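Local coordinates for AlgW protein (Pseudomonas aeruginosa, PDB 7CO3) that probably acts as a serine endopeptidase of the HtrA type, a trypsin-like protease domain joined to a PDZ domain, at residues I111-A114 / E115-L119; V133-R136 / D137-T141; A220-N223 / P224-G228; T261-A264 / L265-M268. The protein carries 1 engineered substitution. All coordinates share one frame; numbering follows the deposited sequence.

In the fold
All four contacts are local, each within one continuous stretch of chain. Interactions 1 and 2 are beta hairpin ends of the same six-stranded barrel. They touch where Ile111 CD1 packs on Leu135 CD2 at 3.7 Å. Interaction 2 is the more exposed and has a salt bridge at its turn. Interaction 1 is more apolar, and Met112 and Leu119 carry it onto the helix of interaction 4. There Met112 CE lies 3.4 Å from Leu265 CD2. Interaction 4 has one face against the barrel and Lys262 and Glu266 on the exposed surface. Interaction 3 is buried and polar, a loop with a water and a second subunit nearby, its centre about 20 Å from that of interaction 1.

Interaction 1 (I111-A114 / E115-L119); sequences IMSA and EGYLL
Ile111 and Leu118 sit opposite each other and point the same way. CG1 of Ile111 lies 3.6 Å from CD2 of Leu118 and also comes near its CG. CG1 lies anti to the carbonyl carbon, beside the backbone N (chi1 -52°), and this turns it along the leucine branch. Met112 points toward segment 115-119. Its chain bends at chi2 and again at chi3. These bends bring CE of Met112 to CD1 of Leu119 at 3.8 Å, while CG of Met112 lies beside the leucine CB. Strands 104-113 and 117-120 form an antiparallel beta hairpin here, part of the barrel of the trypsin-like domain. Met112 N donates to Tyr117 O at 2.9 Å. At the turn, Gly116 N donates to Ser113 O at 2.9 Å. Gly116 takes a positive phi (97°), a backbone shape suited to glycine. Ser113 OG stands between its own backbone N and carbonyl carbon (chi1 62°). From there it meets the edge of the Tyr117 ring, near the ring plane. Ser113 OG lies 3.5 Å from Tyr117 CD2. Lys158 makes a cation-pi contact with the same ring and a hydrogen bond to Glu115 O. Met112 also packs on Leu265 and Met268 of helix 261-274.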
loop_
_atom_site.group_PDB
_atom_site.type_symbol
_atom_site.label_atom_id
_atom_site.label_comp_id
_atom_site.label_asym_id
_atom_site.label_seq_id
_atom_site.Cartn_x
_atom_site.Cartn_y
_atom_site.Cartn_z
ATOM N N ILE B 111 2.669 24.885 6.647
ATOM C CA ILE B 111 2.708 26.173 7.332
ATOM C C ILE B 111 3.398 26.000 8.672
ATOM O O ILE B 111 2.863 25.344 9.571
ATOM C CB ILE B 111 1.305 26.747 7.529
ATOM C CG1 ILE B 111 0.538 26.763 6.222
ATOM C CG2 ILE B 111 1.394 28.162 8.158
ATOM C CD1 ILE B 111 -0.951 26.883 6.416
ATOM N N MET B 112 4.573 26.606 8.815
ATOM C CA MET B 112 5.372 26.475 10.026
ATOM C C MET B 112 5.167 27.601 11.044
ATOM O O MET B 112 5.454 27.392 12.225
ATOM C CB MET B 112 6.854 26.387 9.657
ATOM C CG MET B 112 7.197 25.270 8.699
ATOM S SD MET B 112 6.697 23.657 9.378
ATOM C CE MET B 112 8.162 23.263 10.334
ATOM N N SER B 113 4.698 28.788 10.648
ATOM C CA SER B 113 4.426 29.824 11.645
ATOM C C SER B 113 3.306 30.729 11.160
ATOM O O SER B 113 3.048 30.835 9.953
ATOM C CB SER B 113 5.671 30.654 11.987
ATOM O OG SER B 113 6.175 31.350 10.856
ATOM N N ALA B 114 2.627 31.366 12.126
ATOM C CA ALA B 114 1.449 32.175 11.821
ATOM C C ALA B 114 1.802 33.378 10.974
ATOM O O ALA B 114 0.913 33.964 10.344
ATOM C CB ALA B 114 0.745 32.639 13.105
ATOM N N GLU B 115 3.081 33.748 10.939
ATOM C CA GLU B 115 3.581 34.808 10.074
ATOM C C GLU B 115 3.495 34.462 8.594
ATOM O O GLU B 115 3.726 35.346 7.761
ATOM C CB GLU B 115 5.039 35.112 10.414
ATOM C CG GLU B 115 5.290 35.645 11.811
ATOM C CD GLU B 115 6.564 35.068 12.408
ATOM O OE1 GLU B 115 7.661 35.395 11.898
ATOM O OE2 GLU B 115 6.469 34.281 13.380
ATOM N N GLY B 116 3.221 33.206 8.244
ATOM C CA GLY B 116 3.094 32.803 6.856
ATOM C C GLY B 116 4.312 32.175 6.204
ATOM O O GLY B 116 4.418 32.215 4.974
ATOM N N TYR B 117 5.233 31.606 6.979
ATOM C CA TYR B 117 6.341 30.846 6.420
ATOM C C TYR B 117 5.937 29.375 6.216
ATOM O O TYR B 117 5.254 28.776 7.055
ATOM C CB TYR B 117 7.571 30.927 7.329
ATOM C CG TYR B 117 8.187 32.318 7.360
ATOM C CD1 TYR B 117 8.715 32.885 6.208
ATOM C CD2 TYR B 117 8.236 33.066 8.540
ATOM C CE1 TYR B 117 9.282 34.156 6.223
ATOM C CE2 TYR B 117 8.821 34.347 8.562
ATOM C CZ TYR B 117 9.328 34.878 7.402
ATOM O OH TYR B 117 9.887 36.140 7.391
ATOM N N LEU B 118 6.383 28.799 5.107
ATOM C CA LEU B 118 5.988 27.451 4.720
ATOM C C LEU B 118 7.228 26.716 4.305
ATOM O O LEU B 118 8.102 27.296 3.658
ATOM C CB LEU B 118 4.954 27.435 3.571
ATOM C CG LEU B 118 3.533 27.897 3.922
ATOM C CD1 LEU B 118 3.363 29.345 3.578
ATOM C CD2 LEU B 118 2.437 27.092 3.218
ATOM N N LEU B 119 7.294 25.444 4.692
ATOM C CA LEU B 119 8.296 24.518 4.197
ATOM C C LEU B 119 7.714 23.634 3.076
ATOM O O LEU B 119 6.544 23.226 3.129
ATOM C CB LEU B 119 8.788 23.646 5.353
ATOM C CG LEU B 119 10.126 23.983 6.018
ATOM C CD1 LEU B 119 10.315 23.141 7.246
ATOM C CD2 LEU B 119 11.311 23.835 5.060
#

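Interaction 2 (V133-R136 / D137-T141)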
loop_
_atom_site.group_PDB
_atom_site.type_symbol
_atom_site.label_atom_id
_atom_site.label_comp_id
_atom_site.label_asym_id
_atom_site.label_seq_id
_atom_site.Cartn_x
_atom_site.Cartn_y
_atom_site.Cartn_z
ATOM N N VAL B 133 -0.395 28.920 -3.322
ATOM C CA VAL B 133 -0.655 28.175 -2.106
ATOM C C VAL B 133 -2.166 28.096 -1.951
ATOM O O VAL B 133 -2.856 29.120 -2.032
ATOM C CB VAL B 133 -0.017 28.873 -0.895
ATOM C CG1 VAL B 133 -0.633 28.390 0.375
ATOM C CG2 VAL B 133 1.503 28.718 -0.890
ATOM N N ALA B 134 -2.694 26.889 -1.756
ATOM C CA ALA B 134 -4.123 26.698 -1.549
ATOM C C ALA B 134 -4.344 26.050 -0.191
ATOM O O ALA B 134 -3.910 24.910 0.045
ATOM C CB ALA B 134 -4.756 25.867 -2.673
ATOM N N LEU B 135 -5.040 26.768 0.689
ATOM C CA LEU B 135 -5.229 26.299 2.049
ATOM C C LEU B 135 -6.467 25.425 2.151
ATOM O O LEU B 135 -7.372 25.483 1.308
ATOM C CB LEU B 135 -5.333 27.478 3.011
ATOM C CG LEU B 135 -4.087 28.362 3.044
ATOM C CD1 LEU B 135 -4.288 29.433 4.086
ATOM C CD2 LEU B 135 -2.829 27.555 3.323
ATOM N N ARG B 136 -6.500 24.609 3.209
ATOM C CA ARG B 136 -7.644 23.733 3.447
ATOM C C ARG B 136 -8.956 24.501 3.567
ATOM O O ARG B 136 -10.016 23.971 3.221
ATOM C CB ARG B 136 -7.417 22.913 4.706
ATOM C CG ARG B 136 -8.327 21.717 4.777
ATOM C CD ARG B 136 -7.962 20.856 5.947
ATOM N NE ARG B 136 -9.091 20.065 6.407
ATOM C CZ ARG B 136 -9.728 20.287 7.546
ATOM N NH1 ARG B 136 -10.752 19.523 7.893
ATOM N NH2 ARG B 136 -9.336 21.278 8.336
ATOM N N ASP B 137 -8.911 25.742 4.067
ATOM C CA ASP B 137 -10.142 26.505 4.251
ATOM C C ASP B 137 -10.661 27.093 2.955
ATOM O O ASP B 137 -11.730 27.704 2.961
ATOM C CB ASP B 137 -9.952 27.610 5.305
ATOM C CG ASP B 137 -8.898 28.661 4.905
ATOM O OD1 ASP B 137 -8.700 28.924 3.706
ATOM O OD2 ASP B 137 -8.240 29.205 5.825
ATOM N N GLY B 138 -9.928 26.942 1.860
ATOM C CA GLY B 138 -10.346 27.468 0.578
ATOM C C GLY B 138 -9.600 28.702 0.116
ATOM O O GLY B 138 -9.655 29.013 -1.075
ATOM N N ARG B 139 -8.928 29.423 1.014
ATOM C CA ARG B 139 -8.191 30.616 0.597
ATOM C C ARG B 139 -7.038 30.213 -0.314
ATOM O O ARG B 139 -6.395 29.181 -0.104
ATOM C CB ARG B 139 -7.624 31.373 1.806
ATOM C CG ARG B 139 -8.593 32.210 2.623
ATOM C CD ARG B 139 -8.294 32.051 4.113
ATOM N NE ARG B 139 -7.070 32.727 4.524
ATOM C CZ ARG B 139 -6.505 32.611 5.722
ATOM N NH1 ARG B 139 -7.033 31.825 6.647
ATOM N NH2 ARG B 139 -5.399 33.277 5.995
ATOM N N GLU B 140 -6.778 31.036 -1.322
ATOM C CA GLU B 140 -5.631 30.889 -2.204
ATOM C C GLU B 140 -4.832 32.187 -2.224
ATOM O O GLU B 140 -5.386 33.281 -2.057
ATOM C CB GLU B 140 -6.079 30.513 -3.621
ATOM C CG GLU B 140 -6.819 29.179 -3.658
ATOM C CD GLU B 140 -7.120 28.689 -5.060
ATOM O OE1 GLU B 140 -6.329 28.990 -5.976
ATOM O OE2 GLU B 140 -8.145 27.994 -5.247
ATOM N N THR B 141 -3.522 32.058 -2.427
ATOM C CA THR B 141 -2.650 33.224 -2.486
ATOM C C THR B 141 -1.377 32.849 -3.218
ATOM O O THR B 141 -1.016 31.676 -3.318
ATOM C CB THR B 141 -2.308 33.783 -1.092
ATOM O OG1 THR B 141 -1.586 35.010 -1.238
ATOM C CG2 THR B 141 -1.427 32.810 -0.281
#
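Leu135 has CG on the side remote from its carbonyl carbon (chi1 -61°), and the extended branch carries CD1 over one face of the Arg139 guanidinium. Leu135 CD1 stands above the centre of that group, 4.2 Å from Arg139 CZ. Asp137 has CG between its own backbone N and carbonyl carbon (chi1 63°), which turns the carboxylate back toward Arg139. The arginine is therefore met on a flat face by the leucine and near its end by the aspartate. Arg139 NH1 and Asp137 OD2 form a salt bridge at 3.0 Å. The bond is rather bent, and the carboxylate oxygen is approached on its syn side. The other oxygen, Asp137 OD1, accepts from Arg139 N at 2.7 Å, a nearly straight bond that makes an Asx turn. Both carboxylate oxygens are thus used, and the acid's rotation is fixed. Opposed charges at this distance probably favour the ionised form of both groups. The backbone is a type I beta turn from Leu135 to Gly138, closed by Gly138 N to Leu135 O at 3.0 Å. Next to it, Leu135 N donates to Arg139 O at 2.9 Å. Val133 and Thr141 then make a hydrogen-bonded antiparallel pair, with Val133 N to Thr141 O at 2.8 Å. Ala134 CB and Glu140 CG meet at 4.0 Å on one face of the hairpin. Strands 130-134 and 140-149 are neighbours in the barrel, and Val133, Ala134 and Leu135 also pack on strand 66-72.

Interaction 3 (A220-N223 / P224-G228). Engineered in segment 224-228: Ala227 (natural residue Ser).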
loop_
_atom_site.group_PDB
_atom_site.type_symbol
_atom_site.label_atom_id
_atom_site.label_comp_id
_atom_site.label_asym_id
_atom_site.label_seq_id
_atom_site.Cartn_x
_atom_site.Cartn_y
_atom_site.Cartn_z
ATOM N N ALA B 220 3.238 4.610 5.096
ATOM C CA ALA B 220 2.060 5.401 4.724
ATOM C C ALA B 220 2.133 5.740 3.236
ATOM O O ALA B 220 3.168 6.188 2.750
ATOM C CB ALA B 220 1.966 6.664 5.563
ATOM N N ALA B 221 1.044 5.469 2.501
ATOM C CA ALA B 221 1.087 5.564 1.038
ATOM C C ALA B 221 1.464 6.989 0.666
ATOM O O ALA B 221 0.855 7.953 1.141
ATOM C CB ALA B 221 -0.257 5.176 0.394
ATOM N N ILE B 222 2.511 7.110 -0.139
ATOM C CA ILE B 222 3.043 8.389 -0.560
ATOM C C ILE B 222 3.275 8.315 -2.046
ATOM O O ILE B 222 3.934 7.389 -2.521
ATOM C CB ILE B 222 4.330 8.756 0.206
ATOM C CG1 ILE B 222 3.982 9.161 1.635
ATOM C CG2 ILE B 222 5.066 9.891 -0.498
ATOM C CD1 ILE B 222 5.230 9.180 2.522
ATOM N N ASN B 223 2.727 9.273 -2.764
ATOM C CA ASN B 223 2.663 9.309 -4.215
ATOM C C ASN B 223 3.143 10.637 -4.763
ATOM O O ASN B 223 3.216 11.613 -4.017
ATOM C CB ASN B 223 1.214 9.084 -4.662
ATOM C CG ASN B 223 0.823 7.613 -4.563
ATOM O OD1 ASN B 223 1.287 6.814 -5.370
ATOM N ND2 ASN B 223 -0.015 7.270 -3.593
ATOM N N PRO B 224 3.472 10.716 -6.064
ATOM C CA PRO B 224 3.686 12.040 -6.688
ATOM C C PRO B 224 2.547 12.970 -6.337
ATOM O O PRO B 224 1.381 12.586 -6.363
ATOM C CB PRO B 224 3.741 11.738 -8.191
ATOM C CG PRO B 224 4.223 10.249 -8.269
ATOM C CD PRO B 224 3.602 9.606 -7.034
ATOM N N GLY B 225 2.887 14.201 -5.957
ATOM C CA GLY B 225 1.940 15.111 -5.342
ATOM C C GLY B 225 2.079 15.238 -3.828
ATOM O O GLY B 225 1.642 16.250 -3.278
ATOM N N ASN B 226 2.658 14.234 -3.131
ATOM C CA ASN B 226 2.865 14.327 -1.672
ATOM C C ASN B 226 4.086 15.179 -1.291
ATOM O O ASN B 226 4.231 15.553 -0.116
ATOM C CB ASN B 226 3.041 12.935 -1.055
ATOM C CG ASN B 226 1.709 12.263 -0.699
ATOM O OD1 ASN B 226 1.240 11.412 -1.433
ATOM N ND2 ASN B 226 1.113 12.639 0.419
ATOM N N ALA B 227 4.983 15.440 -2.235
ATOM C CA ALA B 227 6.246 16.094 -1.921
ATOM C C ALA B 227 6.013 17.476 -1.305
ATOM O O ALA B 227 5.216 18.265 -1.809
ATOM C CB ALA B 227 7.093 16.208 -3.178
ATOM N N GLY B 228 6.690 17.745 -0.174
ATOM C CA GLY B 228 6.556 18.998 0.542
ATOM C C GLY B 228 5.504 18.997 1.621
ATOM O O GLY B 228 5.441 19.959 2.399
HETATM O O HOH W 1 -0.568 9.130 -1.153
#
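Asn226 turns its side chain back toward Ile222 and Asn223 in a type II beta turn running from Asn223 to Asn226. The turn lies in the loop between strands 215-218 and 230-233 of the trypsin-like domain. This loop carries Ala227, an engineered residue that is serine in the natural protein. In HtrA proteases the serine of this Gly-Asn-Ser-Gly-Gly loop is the nucleophile, consistent with Ala227 packing on His123. The Asn226 amide points its oxygen at the first residue of the turn. OD1 of Asn226 accepts from Asn223 N at 2.9 Å in a nearly straight bond, the donor tilted from the amide plane. The turn is closed by Asn226 N to Asn223 O at 2.8 Å. CB of Asn226 meets CG2 of Ile222 at 3.7 Å, where the two side chains cross at a slant. Asn223 has its own CG anti to the carbonyl carbon (chi1 -77°), which directs its amide away from the turn. Its OD1 accepts from Ser252 N, and its ND2 donates to Gln253 O of a second subunit. One water joins the two asparagines: it accepts from Asn223 ND2 at 3.1 Å and donates to Asn226 OD1 at 2.9 Å.

Interaction 4 (T261-A264 / L265-M268)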
loop_
_atom_site.group_PDB
_atom_site.type_symbol
_atom_site.label_atom_id
_atom_site.label_comp_id
_atom_site.label_asym_id
_atom_site.label_seq_id
_atom_site.Cartn_x
_atom_site.Cartn_y
_atom_site.Cartn_z
ATOM N N THR B 261 12.090 16.450 11.118
ATOM C CA THR B 261 11.787 17.816 11.531
ATOM C C THR B 261 13.036 18.528 12.041
ATOM O O THR B 261 13.247 19.713 11.743
ATOM C CB THR B 261 10.690 17.782 12.601
ATOM O OG1 THR B 261 9.385 17.610 11.999
ATOM C CG2 THR B 261 10.678 19.069 13.400
ATOM N N LYS B 262 13.885 17.804 12.784
ATOM C CA LYS B 262 15.084 18.397 13.380
ATOM C C LYS B 262 16.019 18.957 12.313
ATOM O O LYS B 262 16.537 20.069 12.458
ATOM C CB LYS B 262 15.812 17.367 14.250
ATOM C CG LYS B 262 17.085 17.906 14.965
ATOM C CD LYS B 262 17.414 17.093 16.218
ATOM C CE LYS B 262 18.706 16.292 16.063
ATOM N NZ LYS B 262 19.015 15.468 17.274
ATOM N N LEU B 263 16.254 18.197 11.239
ATOM C CA LEU B 263 16.997 18.726 10.103
ATOM C C LEU B 263 16.247 19.860 9.432
ATOM O O LEU B 263 16.842 20.895 9.118
ATOM C CB LEU B 263 17.281 17.620 9.082
ATOM C CG LEU B 263 18.117 17.994 7.854
ATOM C CD1 LEU B 263 19.404 18.702 8.338
ATOM C CD2 LEU B 263 18.469 16.763 7.018
ATOM N N ALA B 264 14.944 19.684 9.185
ATOM C CA ALA B 264 14.224 20.677 8.393
ATOM C C ALA B 264 14.127 22.022 9.113
ATOM O O ALA B 264 14.136 23.082 8.461
ATOM C CB ALA B 264 12.831 20.159 8.025
ATOM N N LEU B 265 13.979 22.005 10.449
ATOM C CA LEU B 265 13.858 23.258 11.196
ATOM C C LEU B 265 15.151 24.077 11.137
ATOM O O LEU B 265 15.100 25.308 11.006
ATOM C CB LEU B 265 13.460 22.983 12.645
ATOM C CG LEU B 265 12.096 22.359 12.897
ATOM C CD1 LEU B 265 11.741 22.313 14.375
ATOM C CD2 LEU B 265 11.078 23.146 12.123
ATOM N N GLU B 266 16.306 23.411 11.234
ATOM C CA GLU B 266 17.601 24.074 11.057
ATOM C C GLU B 266 17.637 24.840 9.745
ATOM O O GLU B 266 17.746 26.079 9.726
ATOM C CB GLU B 266 18.735 23.046 11.034
ATOM C CG GLU B 266 19.319 22.579 12.344
ATOM C CD GLU B 266 20.086 21.280 12.151
ATOM O OE1 GLU B 266 21.034 21.267 11.336
ATOM O OE2 GLU B 266 19.715 20.265 12.775
ATOM N N VAL B 267 17.532 24.093 8.632
ATOM C CA VAL B 267 17.470 24.648 7.285
ATOM C C VAL B 267 16.498 25.815 7.209
ATOM O O VAL B 267 16.858 26.893 6.717
ATOM C CB VAL B 267 17.096 23.533 6.295
ATOM C CG1 VAL B 267 16.688 24.122 4.933
ATOM C CG2 VAL B 267 18.232 22.531 6.171
ATOM N N MET B 268 15.267 25.631 7.699
ATOM C CA MET B 268 14.260 26.690 7.617
ATOM C C MET B 268 14.722 27.960 8.332
ATOM O O MET B 268 14.568 29.069 7.812
ATOM C CB MET B 268 12.949 26.250 8.243
ATOM C CG MET B 268 11.844 27.256 8.089
ATOM S SD MET B 268 10.426 26.849 9.079
ATOM C CE MET B 268 11.197 26.354 10.610
#
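Leu265 leans back along the helix onto Thr261, one turn earlier. Leu265 CB lies 3.4 Å from Thr261 O. Leu265 CG comes closer still, 3.1 Å from Thr261 O, and is also 3.6 Å from Thr261 CG2. Leu265 CD1 continues alongside, 3.6 Å from Thr261 CG2. Leu265 CD2, the other branch, is 4.1 Å from Thr261 O and faces strand 104-113. The two side chains run side by side and point the same way. With CG of Leu265 on the far side from the carbonyl carbon (chi1 -65°), the branch is swung back toward Thr261. Thr261 CG2 lies anti to the backbone N, which sets the methyl against the leucine. Thr261 O also accepts from Leu265 N at 2.7 Å, an i to i+4 helical bond. Further on, Met268 N donates to Ala264 O at 2.9 Å, while Val267 N to Leu263 O is weak. On the exposed side, Lys262 and Glu266 run alongside each other as modelled, but their charged ends do not meet; Glu266 is poorly ordered. Helix 261-274 follows strand 256-260, and its inner face meets the barrel. Ala264, Val267 and Met268 pack on strand 154-158, and Ala264 and Met268 on Leu119 of strand 117-120.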